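Local structure of alpha-glucosidase (Pseudoalteromonas sp. K8, 5HQA) at residues Q352-H357 against Y377-S383. The protein hydrolyses alpha-glucosides as a chloride-activated glycoside hydrolase of family 97, and binds acarbose and calcium in its pocket. Numbering follows the deposited sequence.
Sequences QLIGHH and YEKSNVS
The rings of Tyr-377 and His-357 lie nearly parallel, planes 8° apart, but are slid so far past each other that they barely overlap; the closest approach is His-357 NE2 to Tyr-377 CE2, 3.2 Å. His-357 ND1 is hydrogen-bonded to the hydroxyl of Tyr-366, outside the two segments. Val-382 CG1 sits over one face of the phenol, towards its rim. The phenol oxygen, Tyr-377 OH, accepts a 3.0 Å bond from His-356 N and lies beside Gly-355 CA, where a side chain would collide with the ring. The segments belong to a beta-alpha-beta unit of the catalytic TIM-barrel domain: strand 352-358 leads into helix 363-379, which closes in a Schellman motif with Asn-381 at C-prime, and the chain returns as parallel strand 384-388. On the same strand, His-356 turns its side chain away from this packing and touches bound acarbose. Extended beyond CG (chi2 178°), Gln-352 reaches across so that NE2 donates to Asn-381 O (2.8 Å), from above the carbonyl plane, and to Ser-383 OG (3.0 Å), both near its amide plane. One water links Leu-353 N to Asn-381 O, another Leu-353 O to Ser-383 N. A leucine at Gln-352 would probably leave Ser-383 OG without this donor and Asn-381 O with only its water.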
ATOM      1  N   GLN A 352     -14.062  20.053   2.061  1.00 19.48           N
ATOM      2  CA  GLN A 352     -12.863  20.587   1.441  1.00 22.51           C
ATOM      3  C   GLN A 352     -12.711  20.122   0.004  1.00 22.99           C
ATOM      4  O   GLN A 352     -13.201  19.060  -0.386  1.00 23.03           O
ATOM      5  CB  GLN A 352     -11.630  20.214   2.249  1.00 28.10           C
ATOM      6  CG  GLN A 352     -11.362  21.254   3.306  1.00 32.75           C
ATOM      7  CD  GLN A 352     -10.202  20.880   4.123  1.00 34.07           C
ATOM      8  OE1 GLN A 352     -10.251  19.886   4.839  1.00 43.19           O
ATOM      9  NE2 GLN A 352      -9.118  21.638   4.008  1.00 30.14           N
ATOM     10  N   LEU A 353     -12.052  20.955  -0.794  1.00 20.02           N
ATOM     11  CA  LEU A 353     -11.564  20.518  -2.090  1.00 18.23           C
ATOM     12  C   LEU A 353     -10.313  19.675  -1.883  1.00 19.40           C
ATOM     13  O   LEU A 353      -9.421  20.055  -1.115  1.00 20.24           O
ATOM     14  CB  LEU A 353     -11.259  21.727  -2.974  1.00 19.33           C
ATOM     15  CG  LEU A 353     -10.618  21.475  -4.337  1.00 20.49           C
ATOM     16  CD1 LEU A 353     -11.573  20.737  -5.257  1.00 21.62           C
ATOM     17  CD2 LEU A 353     -10.193  22.798  -4.954  1.00 22.12           C
ATOM     18  N   ILE A 354     -10.254  18.520  -2.536  1.00 15.77           N
ATOM     19  CA  ILE A 354      -9.058  17.687  -2.536  1.00 15.78           C
ATOM     20  C   ILE A 354      -8.337  17.944  -3.853  1.00 17.91           C
ATOM     21  O   ILE A 354      -8.939  17.841  -4.928  1.00 16.66           O
ATOM     22  CB  ILE A 354      -9.409  16.203  -2.343  1.00 14.36           C
ATOM     23  CG1 ILE A 354      -9.945  15.998  -0.925  1.00 16.02           C
ATOM     24  CG2 ILE A 354      -8.211  15.315  -2.605  1.00 12.94           C
ATOM     25  CD1 ILE A 354     -10.612  14.667  -0.718  1.00 17.58           C
ATOM     26  N   GLY A 355      -7.059  18.335  -3.766  1.00 15.53           N
ATOM     27  CA  GLY A 355      -6.312  18.728  -4.943  1.00 15.54           C
ATOM     28  C   GLY A 355      -5.860  17.534  -5.769  1.00 15.57           C
ATOM     29  O   GLY A 355      -5.925  16.379  -5.342  1.00 14.57           O
ATOM     30  N   HIS A 356      -5.394  17.826  -6.981  1.00 15.46           N
ATOM     31  CA  HIS A 356      -5.007  16.767  -7.909  1.00 15.66           C
ATOM     32  C   HIS A 356      -3.887  17.269  -8.799  1.00 14.52           C
ATOM     33  O   HIS A 356      -4.046  18.290  -9.476  1.00 15.21           O
ATOM     34  CB  HIS A 356      -6.186  16.308  -8.769  1.00 13.27           C
ATOM     35  CG  HIS A 356      -5.860  15.128  -9.629  1.00 15.13           C
ATOM     36  ND1 HIS A 356      -6.043  15.126 -10.995  1.00 14.93           N
ATOM     37  CD2 HIS A 356      -5.340  13.917  -9.314  1.00 14.96           C
ATOM     38  CE1 HIS A 356      -5.665  13.955 -11.484  1.00 15.24           C
ATOM     39  NE2 HIS A 356      -5.235  13.203 -10.484  1.00 14.92           N
ATOM     40  N   HIS A 357      -2.775  16.533  -8.810  1.00 12.88           N
ATOM     41  CA  HIS A 357      -1.581  16.850  -9.593  1.00 13.53           C
ATOM     42  C   HIS A 357      -1.219  15.606 -10.398  1.00 14.70           C
ATOM     43  O   HIS A 357      -0.442  14.778  -9.921  1.00 15.23           O
ATOM     44  CB  HIS A 357      -0.412  17.259  -8.694  1.00 13.18           C
ATOM     45  CG  HIS A 357      -0.583  18.586  -8.027  1.00 14.39           C
ATOM     46  ND1 HIS A 357       0.198  18.980  -6.965  1.00 16.39           N
ATOM     47  CD2 HIS A 357      -1.432  19.612  -8.272  1.00 16.31           C
ATOM     48  CE1 HIS A 357      -0.166  20.191  -6.577  1.00 17.84           C
ATOM     49  NE2 HIS A 357      -1.151  20.598  -7.357  1.00 18.05           N
ATOM     50  N   TYR A 377      -2.636  25.845  -3.291  1.00 21.29           N
ATOM     51  CA  TYR A 377      -3.526  24.976  -2.539  1.00 18.48           C
ATOM     52  C   TYR A 377      -3.610  25.392  -1.074  1.00 22.16           C
ATOM     53  O   TYR A 377      -4.702  25.392  -0.491  1.00 22.30           O
ATOM     54  CB  TYR A 377      -3.062  23.534  -2.682  1.00 16.60           C
ATOM     55  CG  TYR A 377      -3.654  22.837  -3.881  1.00 19.66           C
ATOM     56  CD1 TYR A 377      -4.776  23.350  -4.533  1.00 19.23           C
ATOM     57  CD2 TYR A 377      -3.103  21.658  -4.356  1.00 15.36           C
ATOM     58  CE1 TYR A 377      -5.331  22.692  -5.628  1.00 17.71           C
ATOM     59  CE2 TYR A 377      -3.647  20.997  -5.439  1.00 14.97           C
ATOM     60  CZ  TYR A 377      -4.753  21.510  -6.073  1.00 17.98           C
ATOM     61  OH  TYR A 377      -5.272  20.817  -7.150  1.00 17.68           O
ATOM     62  N   GLU A 378      -2.480  25.765  -0.463  1.00 21.23           N
ATOM     63  CA  GLU A 378      -2.537  26.235   0.917  1.00 23.45           C
ATOM     64  C   GLU A 378      -3.409  27.478   1.024  1.00 27.08           C
ATOM     65  O   GLU A 378      -4.263  27.574   1.914  1.00 27.84           O
ATOM     66  CB  GLU A 378      -1.136  26.517   1.461  1.00 25.56           C
ATOM     67  CG  GLU A 378      -1.170  26.899   2.945  1.00 32.59           C
ATOM     68  CD  GLU A 378       0.198  26.917   3.631  1.00 41.98           C
ATOM     69  OE1 GLU A 378       1.226  27.143   2.953  1.00 40.66           O
ATOM     70  OE2 GLU A 378       0.236  26.710   4.867  1.00 47.76           O
ATOM     71  N   LYS A 379      -3.234  28.422   0.096  1.00 26.65           N
ATOM     72  CA  LYS A 379      -4.083  29.608   0.053  1.00 28.00           C
ATOM     73  C   LYS A 379      -5.548  29.242  -0.154  1.00 27.69           C
ATOM     74  O   LYS A 379      -6.440  29.952   0.317  1.00 27.93           O
ATOM     75  CB  LYS A 379      -3.590  30.538  -1.056  1.00 29.05           C
ATOM     76  CG  LYS A 379      -4.514  31.690  -1.392  1.00 36.05           C
ATOM     77  CD  LYS A 379      -4.043  32.438  -2.633  1.00 42.50           C
ATOM     78  CE  LYS A 379      -4.961  33.618  -2.937  1.00 51.40           C
ATOM     79  NZ  LYS A 379      -4.519  34.384  -4.138  1.00 56.10           N
ATOM     80  N   SER A 380      -5.817  28.128  -0.827  1.00 26.35           N
ATOM     81  CA  SER A 380      -7.177  27.735  -1.165  1.00 27.94           C
ATOM     82  C   SER A 380      -7.800  26.767  -0.162  1.00 25.07           C
ATOM     83  O   SER A 380      -8.816  26.142  -0.485  1.00 25.69           O
ATOM     84  CB  SER A 380      -7.205  27.108  -2.564  1.00 28.06           C
ATOM     85  OG  SER A 380      -6.704  28.015  -3.531  1.00 30.31           O
ATOM     86  N   ASN A 381      -7.213  26.607   1.028  1.00 23.48           N
ATOM     87  CA  ASN A 381      -7.784  25.729   2.054  1.00 28.85           C
ATOM     88  C   ASN A 381      -7.808  24.259   1.598  1.00 24.45           C
ATOM     89  O   ASN A 381      -8.709  23.493   1.951  1.00 25.75           O
ATOM     90  CB  ASN A 381      -9.191  26.219   2.447  1.00 38.60           C
ATOM     91  CG  ASN A 381      -9.790  25.467   3.637  1.00 45.79           C
ATOM     92  OD1 ASN A 381      -9.080  25.101   4.583  1.00 48.68           O
ATOM     93  ND2 ASN A 381     -11.113  25.230   3.587  1.00 43.01           N
ATOM     94  N   VAL A 382      -6.827  23.842   0.799  1.00 19.14           N
ATOM     95  CA  VAL A 382      -6.706  22.452   0.354  1.00 18.65           C
ATOM     96  C   VAL A 382      -5.706  21.746   1.265  1.00 21.14           C
ATOM     97  O   VAL A 382      -4.549  22.171   1.367  1.00 23.27           O
ATOM     98  CB  VAL A 382      -6.277  22.368  -1.122  1.00 17.02           C
ATOM     99  CG1 VAL A 382      -5.923  20.924  -1.508  1.00 16.10           C
ATOM    100  CG2 VAL A 382      -7.383  22.914  -2.036  1.00 19.81           C
ATOM    101  N   SER A 383      -6.147  20.668   1.926  1.00 19.38           N
ATOM    102  CA  SER A 383      -5.319  19.931   2.877  1.00 18.55           C
ATOM    103  C   SER A 383      -4.825  18.579   2.379  1.00 19.07           C
ATOM    104  O   SER A 383      -3.899  18.025   2.981  1.00 17.86           O
ATOM    105  CB  SER A 383      -6.087  19.695   4.184  1.00 20.69           C
ATOM    106  OG  SER A 383      -6.297  20.911   4.868  1.00 30.11           O
TER
HETATM  107  O   HOH W   1      -8.246  19.023   1.135  1.00 19.77           O
HETATM  108  O   HOH W   2     -11.046  23.398   0.409  1.00 30.24           O